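Long-range contacts in antifreeze protein type II (Clupea harengus, PDB 2PY2), which probably binds to ice in a calcium-dependent manner and so restrains crystal growth, using a fold of the C-type lectin family: residues T95-C101 with N113-C117; D58-S62 with I102-V106; F16-Q22 with L120-A126; L23-A28 with W63-T67; M10-F16 with E46-V51. One frame throughout, in Å; residues are numbered along the deposited sequence.

Interaction 1 of 5, residues T95-C101 with N113-C117; sequences TTLTECC and NDTPC. With CA (calcium ion), chain G.
Both carboxylate oxygens of Asp114 are engaged: OD1 binds the calcium ion, while OD2 offers its syn lone pair to the backbone N of Thr95 at 2.8 Å. The ion lies where the long loop of this C-type lectin fold meets strand 111-115, and the site illustrates how one residue can serve a metal twice, because the backbone O of Asp114 also coordinates it at 2.4 Å. Glu99 OE1 and Asn113 OD1 are longer ligands, each 2.8 Å from the calcium; a water, Gln92 and Asp94 complete the shell. Glu99 reaches the ion with CG tucked between its own N and carbonyl carbon (chi1 56°) and the chain extended beyond. Its second oxygen, OE2, accepts a bond from Thr96 OG1 on the anti side, tilted somewhat out of the carboxylate plane, which helps to fix the rotation of the carboxylate. The like-charged groups collected here are presumably compensated by the cation.

Behind the site Cys101 and Thr115 form an antiparallel hydrogen-bonded pair. Thr115 N donates to Cys101 O at 2.8 Å, and Cys101 N returns a longer bond of 3.3 Å to Thr115 O. Pro116 lies against Glu99, ring CD to CB. A disulfide joins Cys101 to Cys117 with a torsion of 94° about the S-S bond, and Cys117 SG also sits 3.7 Å from Cys100 SG, itself bonded to Cys69.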
# COMPACT_ATOMS: atom_id res chain seq x y z
N THR A 95 -6.31 14.86 -2.66
CA THR A 95 -5.52 15.15 -3.87
C THR A 95 -4.51 16.29 -3.70
O THR A 95 -3.89 16.72 -4.68
CB THR A 95 -6.39 15.45 -5.13
OG1 THR A 95 -6.95 16.77 -5.05
CG2 THR A 95 -7.53 14.42 -5.26
N THR A 96 -4.35 16.76 -2.46
CA THR A 96 -3.39 17.83 -2.18
C THR A 96 -2.00 17.22 -2.28
O THR A 96 -1.75 16.14 -1.75
CB THR A 96 -3.55 18.37 -0.75
OG1 THR A 96 -4.94 18.55 -0.45
CG2 THR A 96 -2.83 19.70 -0.60
N LEU A 97 -1.08 17.91 -2.95
CA LEU A 97 0.27 17.38 -3.10
C LEU A 97 0.98 17.20 -1.76
O LEU A 97 1.96 16.46 -1.67
CB LEU A 97 1.10 18.29 -4.01
CG LEU A 97 0.66 18.37 -5.47
CD1 LEU A 97 1.42 19.48 -6.18
CD2 LEU A 97 0.89 17.03 -6.15
N THR A 98 0.49 17.86 -0.71
CA THR A 98 1.13 17.73 0.60
C THR A 98 0.78 16.44 1.34
O THR A 98 1.37 16.12 2.37
CB THR A 98 0.80 18.92 1.52
OG1 THR A 98 -0.61 18.99 1.72
CG2 THR A 98 1.30 20.22 0.90
N GLU A 99 -0.18 15.68 0.81
CA GLU A 99 -0.62 14.42 1.41
C GLU A 99 -0.91 13.51 0.23
O GLU A 99 -2.06 13.14 -0.02
CB GLU A 99 -1.88 14.66 2.25
CG GLU A 99 -3.02 15.28 1.47
CD GLU A 99 -4.15 15.75 2.35
OE1 GLU A 99 -4.56 15.00 3.25
OE2 GLU A 99 -4.64 16.88 2.11
N CYS A 100 0.14 13.13 -0.49
CA CYS A 100 -0.02 12.38 -1.72
C CYS A 100 0.28 10.89 -1.77
O CYS A 100 0.23 10.29 -2.85
CB CYS A 100 0.79 13.11 -2.81
SG CYS A 100 2.56 13.29 -2.41
N CYS A 101 0.58 10.27 -0.63
CA CYS A 101 0.89 8.84 -0.56
C CYS A 101 -0.31 8.07 0.00
O CYS A 101 -0.94 8.54 0.94
CB CYS A 101 2.12 8.62 0.33
SG CYS A 101 3.67 9.10 -0.50
N ASN A 113 -6.64 6.51 2.54
CA ASN A 113 -6.58 7.93 2.81
C ASN A 113 -5.24 8.43 2.24
O ASN A 113 -4.22 7.79 2.47
CB ASN A 113 -6.62 8.12 4.32
CG ASN A 113 -6.75 9.55 4.73
OD1 ASN A 113 -5.96 10.39 4.31
ND2 ASN A 113 -7.74 9.83 5.57
N ASP A 114 -5.23 9.51 1.46
CA ASP A 114 -3.93 9.99 0.99
C ASP A 114 -3.34 10.78 2.16
O ASP A 114 -4.02 11.58 2.79
CB ASP A 114 -4.01 10.79 -0.34
CG ASP A 114 -5.07 11.89 -0.37
OD1 ASP A 114 -6.00 11.91 0.45
OD2 ASP A 114 -4.99 12.75 -1.28
N THR A 115 -2.09 10.51 2.51
CA THR A 115 -1.51 11.17 3.68
C THR A 115 -0.08 11.63 3.44
O THR A 115 0.57 11.19 2.50
CB THR A 115 -1.61 10.22 4.94
OG1 THR A 115 -0.33 9.75 5.34
CG2 THR A 115 -2.52 9.04 4.65
N PRO A 116 0.41 12.57 4.26
CA PRO A 116 1.78 13.07 4.10
C PRO A 116 2.76 11.89 4.07
O PRO A 116 2.78 11.06 4.97
CB PRO A 116 1.96 13.96 5.32
CG PRO A 116 0.57 14.50 5.53
CD PRO A 116 -0.30 13.29 5.34
N CYS A 117 3.58 11.83 3.03
CA CYS A 117 4.51 10.72 2.88
C CYS A 117 5.55 10.60 3.98
O CYS A 117 6.18 9.55 4.11
CB CYS A 117 5.22 10.81 1.53
SG CYS A 117 4.11 11.00 0.10
CA CA G . -6.17 12.73 2.75
O HOH W 1 3.07 14.07 1.05
O HOH W 2 -6.46 12.80 5.38

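Interaction 2 of 5, residues D58-S62 with I102-V106; sequences DLIPS and IQMNV
Gln103 reaches across to Pro61 with an outstretched side chain: CG stands anti to the backbone N (chi1 -176°), the rest stays extended, and OE1 comes to rest 3.2 Å from Pro61 CB. On the backbone, Gln103 CA lies 3.4 Å from Ser62 O in a CA-H...O contact. That same oxygen receives Met104 N at 2.7 Å in an almost straight bond, and Ser62 N answers to Met104 O at 3.0 Å. Met104 also lays its CG 3.5 Å from Ser62 O, and its side chain continues toward helix 45-52.

Met104 and Ser62 thus form an antiparallel hydrogen-bonded pair, joining strand 62-64 to strand 101-106 in the sheet of the C-type lectin domain. Ser62 OG also bonds back to Ile60 O. At Asn105 the strand turns a corner: with Val106 it faces Cys111 in a G1 beta bulge, and its phi of 58° is the left-handed conformation usual at the first position of that bulge. Its CB points at the loop, 3.4 Å from Ile60 O, while its backbone O meets Pro61 CG at 3.3 Å. Val106, the second residue of the bulge, packs its side chain on Asn113.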
# COMPACT_ATOMS: atom_id res chain seq x y z
N ASP A 58 -5.96 -6.30 14.37
CA ASP A 58 -6.15 -4.86 14.57
C ASP A 58 -6.23 -4.10 13.26
O ASP A 58 -6.57 -2.92 13.25
CB ASP A 58 -5.00 -4.28 15.40
CG ASP A 58 -4.70 -5.10 16.62
OD1 ASP A 58 -3.87 -4.65 17.43
OD2 ASP A 58 -5.30 -6.19 16.76
N LEU A 59 -5.91 -4.77 12.16
CA LEU A 59 -5.93 -4.14 10.84
C LEU A 59 -5.14 -2.84 10.95
O LEU A 59 -5.70 -1.74 10.88
CB LEU A 59 -7.36 -3.86 10.40
CG LEU A 59 -8.22 -5.11 10.12
CD1 LEU A 59 -9.62 -4.68 9.71
CD2 LEU A 59 -7.57 -5.94 9.03
N ILE A 60 -3.84 -3.00 11.12
CA ILE A 60 -2.91 -1.89 11.30
C ILE A 60 -2.72 -1.02 10.06
O ILE A 60 -2.45 -1.52 8.97
CB ILE A 60 -1.53 -2.45 11.74
CG1 ILE A 60 -1.70 -3.23 13.05
CG2 ILE A 60 -0.54 -1.31 11.96
CD1 ILE A 60 -0.51 -4.11 13.39
N PRO A 61 -2.88 0.31 10.23
CA PRO A 61 -2.72 1.30 9.14
C PRO A 61 -1.37 1.04 8.47
O PRO A 61 -0.34 0.95 9.14
CB PRO A 61 -2.75 2.62 9.88
CG PRO A 61 -3.74 2.35 10.98
CD PRO A 61 -3.30 0.98 11.47
N SER A 62 -1.37 0.93 7.14
CA SER A 62 -0.15 0.61 6.42
C SER A 62 0.01 1.35 5.08
O SER A 62 -0.96 1.66 4.41
CB SER A 62 -0.13 -0.90 6.12
OG SER A 62 -0.24 -1.67 7.31
N ILE A 102 -0.62 6.91 -0.56
CA ILE A 102 -1.78 6.14 -0.09
C ILE A 102 -1.52 5.26 1.12
O ILE A 102 -0.61 4.44 1.11
CB ILE A 102 -2.36 5.21 -1.19
CG1 ILE A 102 -2.78 6.03 -2.41
CG2 ILE A 102 -3.60 4.47 -0.66
CD1 ILE A 102 -3.34 5.18 -3.56
N GLN A 103 -2.34 5.45 2.14
CA GLN A 103 -2.26 4.68 3.38
C GLN A 103 -3.55 3.86 3.44
O GLN A 103 -4.64 4.41 3.21
CB GLN A 103 -2.21 5.61 4.59
CG GLN A 103 -2.04 4.87 5.90
CD GLN A 103 -2.18 5.75 7.13
OE1 GLN A 103 -2.10 5.27 8.24
NE2 GLN A 103 -2.39 7.06 6.92
N MET A 104 -3.45 2.57 3.74
CA MET A 104 -4.65 1.74 3.86
C MET A 104 -4.94 1.43 5.34
O MET A 104 -4.15 1.78 6.23
CB MET A 104 -4.49 0.43 3.07
CG MET A 104 -3.55 -0.60 3.69
SD MET A 104 -3.62 -2.19 2.82
CE MET A 104 -5.12 -2.92 3.57
N ASN A 105 -6.08 0.77 5.62
CA ASN A 105 -6.46 0.44 7.00
C ASN A 105 -6.59 1.68 7.88
O ASN A 105 -6.27 1.63 9.07
CB ASN A 105 -5.44 -0.50 7.65
CG ASN A 105 -5.72 -1.97 7.37
OD1 ASN A 105 -4.87 -2.84 7.63
ND2 ASN A 105 -6.91 -2.26 6.85
N VAL A 106 -7.05 2.78 7.30
CA VAL A 106 -7.17 4.03 8.03
C VAL A 106 -8.54 4.22 8.65
O VAL A 106 -9.56 3.96 8.01
CB VAL A 106 -6.89 5.23 7.09
CG1 VAL A 106 -6.91 6.54 7.87
CG2 VAL A 106 -5.54 5.02 6.40

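Interaction 3 of 5, residues F16-Q22 with L120-A126; sequences FLFNPLQ and LHSSICA
The ring of Phe18 presents its edge to Ile124, whose CD1 lies in the ring plane 3.6 Å from Phe18 CD1; over one face, offset toward the rim, stands Pro20 N. The far end of the ring, at CZ, meets Ser122 CB obliquely. Setting CG anti to its backbone N (chi1 174°) brings the Phe18 ring nearer to strand 121-128. Phe16, two residues back on the same face, takes Ile124 CG2 at its edge and Ala126 CB obliquely, the latter 3.6 Å from Phe16 CD1.

Beneath these rings the backbones of strands 14-20 and 121-128 pair antiparallel, in regular register. Leu17 and Cys125 exchange two hydrogen bonds, Cys125 N to Leu17 O measuring 2.8 Å, and Asn19 and Ser123 exchange another two. Bringing an early strand against the last one is a hallmark of the C-type lectin fold, whose ends meet in this way; the disulfide from Cys125 to Cys32 ties the last strand to helix 25-33.

Toward the corner at Leu21 the regular pairing gives way. Ser122 OG donates to Pro20 O at 3.1 Å, from above the carbonyl plane. Asn19 OD1 accepts from Leu21 N, an Asx turn that shapes the bend. On the side of Asn19 and Ser123, one water joins Asn19 ND2 to Ser123 OG, and a second, 2.7 Å from Leu21 O, bonds to that same hydroxyl.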
# COMPACT_ATOMS: atom_id res chain seq x y z
N PHE A 16 3.17 -11.50 -1.06
CA PHE A 16 2.99 -10.33 -0.21
C PHE A 16 3.68 -10.46 1.13
O PHE A 16 3.86 -11.57 1.65
CB PHE A 16 1.50 -10.10 0.03
CG PHE A 16 0.74 -9.74 -1.21
CD1 PHE A 16 0.48 -8.41 -1.52
CD2 PHE A 16 0.27 -10.73 -2.06
CE1 PHE A 16 -0.23 -8.07 -2.66
CE2 PHE A 16 -0.45 -10.41 -3.21
CZ PHE A 16 -0.70 -9.08 -3.51
N LEU A 17 4.06 -9.32 1.70
CA LEU A 17 4.71 -9.31 2.99
C LEU A 17 4.32 -8.06 3.76
O LEU A 17 4.29 -6.96 3.21
CB LEU A 17 6.23 -9.36 2.84
CG LEU A 17 7.01 -9.38 4.16
CD1 LEU A 17 6.73 -10.68 4.90
CD2 LEU A 17 8.50 -9.26 3.89
N PHE A 18 4.01 -8.25 5.04
CA PHE A 18 3.66 -7.16 5.93
C PHE A 18 4.94 -6.79 6.66
O PHE A 18 5.56 -7.64 7.31
CB PHE A 18 2.59 -7.59 6.94
CG PHE A 18 2.28 -6.54 7.99
CD1 PHE A 18 1.63 -5.36 7.64
CD2 PHE A 18 2.64 -6.75 9.31
CE1 PHE A 18 1.33 -4.39 8.61
CE2 PHE A 18 2.35 -5.79 10.30
CZ PHE A 18 1.69 -4.61 9.94
N ASN A 19 5.36 -5.54 6.53
CA ASN A 19 6.56 -5.04 7.20
C ASN A 19 6.06 -4.21 8.37
O ASN A 19 5.55 -3.11 8.18
CB ASN A 19 7.38 -4.19 6.23
CG ASN A 19 8.63 -3.63 6.85
OD1 ASN A 19 8.98 -3.96 7.98
ND2 ASN A 19 9.33 -2.78 6.11
N PRO A 20 6.20 -4.72 9.61
CA PRO A 20 5.73 -3.95 10.77
C PRO A 20 6.56 -2.73 11.14
O PRO A 20 6.10 -1.87 11.88
CB PRO A 20 5.69 -5.00 11.88
CG PRO A 20 6.85 -5.88 11.52
CD PRO A 20 6.71 -6.04 10.03
N LEU A 21 7.78 -2.64 10.61
CA LEU A 21 8.65 -1.51 10.91
C LEU A 21 8.01 -0.18 10.53
O LEU A 21 7.47 -0.05 9.43
CB LEU A 21 9.97 -1.69 10.17
CG LEU A 21 11.09 -0.69 10.43
CD1 LEU A 21 11.33 -0.53 11.93
CD2 LEU A 21 12.36 -1.18 9.73
N GLN A 22 8.05 0.79 11.44
CA GLN A 22 7.49 2.13 11.22
C GLN A 22 8.45 2.96 10.38
O GLN A 22 9.52 3.35 10.85
CB GLN A 22 7.26 2.82 12.57
CG GLN A 22 6.24 2.11 13.45
CD GLN A 22 4.84 2.23 12.91
OE1 GLN A 22 4.21 3.28 13.02
NE2 GLN A 22 4.35 1.16 12.30
N LEU A 120 5.22 8.01 9.67
CA LEU A 120 5.75 6.66 9.85
C LEU A 120 4.63 5.63 9.97
O LEU A 120 3.73 5.78 10.79
CB LEU A 120 6.60 6.58 11.12
CG LEU A 120 7.83 7.49 11.25
CD1 LEU A 120 8.69 7.35 10.02
CD2 LEU A 120 7.41 8.94 11.41
N HIS A 121 4.67 4.59 9.13
CA HIS A 121 3.69 3.51 9.18
C HIS A 121 4.28 2.18 8.76
O HIS A 121 5.36 2.12 8.17
CB HIS A 121 2.50 3.82 8.27
CG HIS A 121 1.63 4.93 8.77
ND1 HIS A 121 0.93 4.85 9.95
CD2 HIS A 121 1.33 6.13 8.23
CE1 HIS A 121 0.23 5.96 10.12
NE2 HIS A 121 0.46 6.76 9.10
N SER A 122 3.57 1.11 9.11
CA SER A 122 3.97 -0.23 8.72
C SER A 122 3.68 -0.24 7.22
O SER A 122 3.15 0.74 6.70
CB SER A 122 3.10 -1.26 9.42
OG SER A 122 3.24 -1.13 10.82
N SER A 123 3.99 -1.32 6.53
CA SER A 123 3.73 -1.33 5.10
C SER A 123 3.52 -2.71 4.51
O SER A 123 3.79 -3.73 5.14
CB SER A 123 4.88 -0.62 4.36
OG SER A 123 6.12 -1.25 4.63
N ILE A 124 3.01 -2.72 3.28
CA ILE A 124 2.76 -3.97 2.57
C ILE A 124 3.64 -4.00 1.34
O ILE A 124 3.59 -3.07 0.53
CB ILE A 124 1.30 -4.06 2.06
CG1 ILE A 124 0.31 -3.63 3.15
CG2 ILE A 124 1.03 -5.47 1.54
CD1 ILE A 124 0.37 -4.47 4.40
N CYS A 125 4.44 -5.05 1.19
CA CYS A 125 5.30 -5.19 0.01
C CYS A 125 4.76 -6.32 -0.85
O CYS A 125 4.14 -7.26 -0.35
CB CYS A 125 6.75 -5.54 0.39
SG CYS A 125 7.76 -4.33 1.33
N ALA A 126 4.99 -6.23 -2.16
CA ALA A 126 4.53 -7.28 -3.06
C ALA A 126 5.48 -7.41 -4.24
O ALA A 126 6.19 -6.47 -4.59
CB ALA A 126 3.12 -6.97 -3.56
O HOH W 3 8.49 -1.99 3.60
O HOH W 4 6.97 0.33 6.82

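Interaction 4 of 5, residues L23-A28 with W63-T67; sequences LHWADA and WIGGT
Trp25 drives the edge of its indole into the face of Trp63, and this T-shaped pair is the tight part of the contact. The five-membered ring of Trp25 and the six-membered ring of Trp63 stand with planes at 84°, and Trp25 CD1 comes within 3.6 Å of Trp63 CE3. The same ring of Trp63 receives a CH-pi contact from Trp25 CB, 4.2 Å from its centroid and close to the normal. The first torsion of Trp25, with CG anti to the backbone N (chi1 -166°), carries the indole to the Trp63 face and to the carbonyl of Ile64, where NE1 donates to Ile64 O at 3.0 Å. This bond helps to fix the rotation of the indole. Further out, Thr67 crosses at about a right angle and sets CG2 over one face of the indole near the rim, 3.6 Å from Trp25 CZ2, and Gly65 lies near that ring's edge.

The other end is looser. Leu23 O lies at the edge of the Trp63 indole, 3.1 Å from Trp63 NE1, in a bent, weak bond; His119 O is a second weak acceptor for the same N-H. Ala28 CB approaches Trp63 CD1 no closer than 4.2 Å. His24, at the N-cap position, turns its side chain away from the strand. The contact thus docks the start of helix 25-33 against a Trp-Ile-Gly-Gly sequence that corresponds to the WIGL motif of C-type lectins, a signature of the hydrophobic core of that fold.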
# COMPACT_ATOMS: atom_id res chain seq x y z
N LEU A 23 8.07 3.24 9.14
CA LEU A 23 8.93 3.99 8.22
C LEU A 23 8.13 4.98 7.39
O LEU A 23 6.94 4.76 7.15
CB LEU A 23 9.59 3.02 7.25
CG LEU A 23 10.43 1.89 7.83
CD1 LEU A 23 10.67 0.83 6.77
CD2 LEU A 23 11.74 2.47 8.33
N HIS A 24 8.77 6.06 6.94
CA HIS A 24 8.01 6.96 6.08
C HIS A 24 7.90 6.27 4.73
O HIS A 24 8.57 5.27 4.48
CB HIS A 24 8.60 8.40 5.98
CG HIS A 24 10.02 8.49 5.50
ND1 HIS A 24 10.49 7.83 4.40
CD2 HIS A 24 11.02 9.31 5.91
CE1 HIS A 24 11.72 8.23 4.13
NE2 HIS A 24 12.07 9.13 5.03
N TRP A 25 7.03 6.77 3.85
CA TRP A 25 6.78 6.12 2.57
C TRP A 25 8.01 5.76 1.75
O TRP A 25 8.12 4.64 1.24
CB TRP A 25 5.82 6.97 1.74
CG TRP A 25 5.24 6.23 0.56
CD1 TRP A 25 4.05 5.56 0.51
CD2 TRP A 25 5.84 6.08 -0.73
NE1 TRP A 25 3.87 5.01 -0.75
CE2 TRP A 25 4.96 5.32 -1.52
CE3 TRP A 25 7.05 6.53 -1.29
CZ2 TRP A 25 5.24 4.98 -2.85
CZ3 TRP A 25 7.33 6.19 -2.62
CH2 TRP A 25 6.43 5.43 -3.38
N ALA A 26 8.93 6.71 1.60
CA ALA A 26 10.14 6.48 0.82
C ALA A 26 11.00 5.36 1.41
O ALA A 26 11.50 4.51 0.67
CB ALA A 26 10.95 7.78 0.70
N ASP A 27 11.19 5.37 2.73
CA ASP A 27 11.98 4.32 3.38
C ASP A 27 11.28 2.96 3.24
O ASP A 27 11.92 1.93 3.09
CB ASP A 27 12.21 4.64 4.87
CG ASP A 27 13.36 5.62 5.09
OD1 ASP A 27 14.11 5.90 4.13
OD2 ASP A 27 13.53 6.10 6.24
N ALA A 28 9.94 2.97 3.30
CA ALA A 28 9.16 1.75 3.15
C ALA A 28 9.38 1.16 1.75
O ALA A 28 9.55 -0.05 1.58
CB ALA A 28 7.68 2.05 3.36
N TRP A 63 1.26 1.61 4.72
CA TRP A 63 1.57 2.25 3.44
C TRP A 63 1.41 1.23 2.32
O TRP A 63 1.76 0.06 2.48
CB TRP A 63 3.03 2.70 3.40
CG TRP A 63 3.37 3.91 4.15
CD1 TRP A 63 4.37 4.05 5.07
CD2 TRP A 63 2.77 5.20 4.01
NE1 TRP A 63 4.43 5.35 5.51
CE2 TRP A 63 3.46 6.08 4.87
CE3 TRP A 63 1.72 5.69 3.23
CZ2 TRP A 63 3.13 7.43 4.97
CZ3 TRP A 63 1.39 7.04 3.34
CH2 TRP A 63 2.10 7.89 4.20
N ILE A 64 0.88 1.68 1.18
CA ILE A 64 0.81 0.85 -0.00
C ILE A 64 1.49 1.69 -1.09
O ILE A 64 1.76 2.87 -0.88
CB ILE A 64 -0.63 0.38 -0.38
CG1 ILE A 64 -1.61 1.54 -0.42
CG2 ILE A 64 -1.06 -0.71 0.59
CD1 ILE A 64 -3.00 1.08 -0.89
N GLY A 65 1.76 1.09 -2.25
CA GLY A 65 2.52 1.79 -3.27
C GLY A 65 1.91 2.79 -4.23
O GLY A 65 2.41 2.90 -5.36
N GLY A 66 0.89 3.52 -3.81
CA GLY A 66 0.27 4.47 -4.71
C GLY A 66 0.44 5.91 -4.29
O GLY A 66 0.48 6.20 -3.10
N THR A 67 0.56 6.81 -5.26
CA THR A 67 0.70 8.23 -4.96
C THR A 67 0.30 9.07 -6.17
O THR A 67 0.27 8.57 -7.29
CB THR A 67 2.17 8.63 -4.59
OG1 THR A 67 2.86 9.04 -5.77
CG2 THR A 67 2.93 7.47 -3.95

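Interaction 5 of 5, residues M10-F16 with E46-V51; sequences MFNGRCF and EESTFV
Phe11 and Phe50 carry matching conformations: in each, CG stands anti to the backbone N (chi1 176° in Phe11), and the two side chains slide past each other in opposite directions. Their ring planes are near parallel, 20° apart, yet so displaced that the rings barely overlap. What covers each face is instead the partner's CB: that of Phe11 sits over the centre of the Phe50 ring, 3.5 Å from the centroid, and Phe50 CB stands 4.2 Å from the centroid of Phe11, nearer its rim. Phe16 joins obliquely, its CD2 3.6 Å from Phe50 CE2, and meets Val51 CG1 through CD1 at 3.9 Å.

This aromatic cluster fastens helix 45-52 to the beta hairpin whose strands are linked by a type I' turn from Phe11 to Arg14. Beside the cluster, Arg14 bends at chi3 (64°) to bring NH1 within 2.8 Å of Glu47 OE1, a salt bridge that approaches from above the carboxylate plane. The guanidinium and carboxylate planes stand nearly perpendicular, and Phe16 CZ lies over one guanidinium face near its rim. Arg14 NH1 also bonds to Ser41 O, while Glu47 OE2 accepts from His43 N, so each partner of the bridge has a second, backbone tie. The extended chain of Glu47 passes Phe11 on its way, CG 3.5 Å from Phe11 CE2.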
# COMPACT_ATOMS: atom_id res chain seq x y z
N MET A 10 1.29 -15.95 -0.76
CA MET A 10 0.85 -15.89 -2.15
C MET A 10 -0.62 -15.60 -2.40
O MET A 10 -1.51 -16.11 -1.72
CB MET A 10 1.21 -17.19 -2.85
CG MET A 10 0.71 -17.29 -4.28
SD MET A 10 0.89 -18.97 -4.91
CE MET A 10 -0.73 -19.65 -4.52
N PHE A 11 -0.87 -14.77 -3.42
CA PHE A 11 -2.22 -14.44 -3.84
C PHE A 11 -2.21 -13.95 -5.28
O PHE A 11 -1.53 -12.99 -5.63
CB PHE A 11 -2.83 -13.34 -2.96
CG PHE A 11 -4.20 -12.90 -3.43
CD1 PHE A 11 -5.33 -13.66 -3.13
CD2 PHE A 11 -4.34 -11.77 -4.22
CE1 PHE A 11 -6.58 -13.29 -3.61
CE2 PHE A 11 -5.59 -11.40 -4.71
CZ PHE A 11 -6.71 -12.16 -4.41
N ASN A 12 -2.98 -14.65 -6.12
CA ASN A 12 -3.10 -14.30 -7.52
C ASN A 12 -1.78 -14.06 -8.24
O ASN A 12 -1.59 -13.02 -8.87
CB ASN A 12 -4.00 -13.07 -7.67
CG ASN A 12 -5.17 -13.32 -8.59
OD1 ASN A 12 -5.00 -13.56 -9.78
ND2 ASN A 12 -6.38 -13.27 -8.03
N GLY A 13 -0.86 -15.02 -8.12
CA GLY A 13 0.42 -14.90 -8.80
C GLY A 13 1.44 -13.95 -8.21
O GLY A 13 2.51 -13.75 -8.80
N ARG A 14 1.14 -13.37 -7.06
CA ARG A 14 2.08 -12.44 -6.43
C ARG A 14 2.34 -12.89 -5.00
O ARG A 14 1.56 -13.66 -4.43
CB ARG A 14 1.49 -11.03 -6.41
CG ARG A 14 0.90 -10.58 -7.74
CD ARG A 14 -0.00 -9.36 -7.53
NE ARG A 14 0.74 -8.21 -7.05
CZ ARG A 14 0.18 -7.11 -6.56
NH1 ARG A 14 -1.14 -7.01 -6.48
NH2 ARG A 14 0.95 -6.11 -6.15
N CYS A 15 3.44 -12.40 -4.42
CA CYS A 15 3.80 -12.72 -3.05
C CYS A 15 3.72 -11.42 -2.26
O CYS A 15 4.15 -10.37 -2.73
CB CYS A 15 5.21 -13.30 -2.97
SG CYS A 15 5.42 -14.84 -3.94
N PHE A 16 3.17 -11.50 -1.06
CA PHE A 16 2.99 -10.33 -0.21
C PHE A 16 3.68 -10.46 1.13
O PHE A 16 3.86 -11.57 1.65
CB PHE A 16 1.50 -10.10 0.03
CG PHE A 16 0.74 -9.74 -1.21
CD1 PHE A 16 0.48 -8.41 -1.52
CD2 PHE A 16 0.27 -10.73 -2.06
CE1 PHE A 16 -0.23 -8.07 -2.66
CE2 PHE A 16 -0.45 -10.41 -3.21
CZ PHE A 16 -0.70 -9.08 -3.51
N GLU A 46 -11.06 -8.58 -3.48
CA GLU A 46 -10.48 -9.86 -3.09
C GLU A 46 -9.03 -9.68 -2.65
O GLU A 46 -8.57 -10.27 -1.67
CB GLU A 46 -10.56 -10.84 -4.26
CG GLU A 46 -12.00 -11.27 -4.63
CD GLU A 46 -12.95 -10.10 -4.90
OE1 GLU A 46 -12.69 -9.29 -5.82
OE2 GLU A 46 -13.96 -10.00 -4.18
N GLU A 47 -8.30 -8.85 -3.38
CA GLU A 47 -6.89 -8.60 -3.06
C GLU A 47 -6.81 -7.76 -1.79
O GLU A 47 -5.96 -7.98 -0.93
CB GLU A 47 -6.21 -7.88 -4.22
CG GLU A 47 -4.72 -8.08 -4.28
CD GLU A 47 -4.16 -7.84 -5.67
OE1 GLU A 47 -3.38 -8.69 -6.16
OE2 GLU A 47 -4.50 -6.80 -6.28
N SER A 48 -7.71 -6.80 -1.67
CA SER A 48 -7.76 -5.93 -0.51
C SER A 48 -7.98 -6.76 0.74
O SER A 48 -7.34 -6.54 1.76
CB SER A 48 -8.88 -4.91 -0.64
OG SER A 48 -8.97 -4.14 0.55
N THR A 49 -8.91 -7.71 0.66
CA THR A 49 -9.21 -8.56 1.80
C THR A 49 -8.01 -9.42 2.17
O THR A 49 -7.66 -9.56 3.34
CB THR A 49 -10.44 -9.44 1.48
OG1 THR A 49 -11.56 -8.58 1.27
CG2 THR A 49 -10.74 -10.40 2.61
N PHE A 50 -7.35 -9.99 1.16
CA PHE A 50 -6.17 -10.81 1.39
C PHE A 50 -5.08 -10.03 2.12
O PHE A 50 -4.48 -10.52 3.07
CB PHE A 50 -5.60 -11.35 0.08
CG PHE A 50 -4.35 -12.16 0.26
CD1 PHE A 50 -4.43 -13.51 0.62
CD2 PHE A 50 -3.10 -11.58 0.14
CE1 PHE A 50 -3.28 -14.26 0.85
CE2 PHE A 50 -1.94 -12.31 0.37
CZ PHE A 50 -2.03 -13.65 0.73
N VAL A 51 -4.82 -8.81 1.66
CA VAL A 51 -3.79 -8.01 2.30
C VAL A 51 -4.22 -7.60 3.71
O VAL A 51 -3.39 -7.58 4.62
CB VAL A 51 -3.44 -6.75 1.46
CG1 VAL A 51 -2.86 -7.18 0.12
CG2 VAL A 51 -4.67 -5.91 1.26

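Strands 101-106 and 111-115 link interaction 1 to interaction 2 through a probable backbone bond from Asn113 N to Gln103 O, 3.0 Å long. Interaction 4 joins three others by probable backbone bonds: Trp25 N lies 2.9 Å from Cys117 O of interaction 1, Ile64 N 3.1 Å from Ile102 O of interaction 2, and Trp63 N 2.9 Å from Ser122 O of interaction 3. Interaction 2 touches all the others, reaching interaction 5 through Met104 CE and Val51 CG2 at 3.8 Å. The side chains of Gln103 and Trp63 stand about 8 and 9 Å from the calcium. Interaction 5 shares Phe16 with interaction 3, its centre about 25 Å from that of interaction 1.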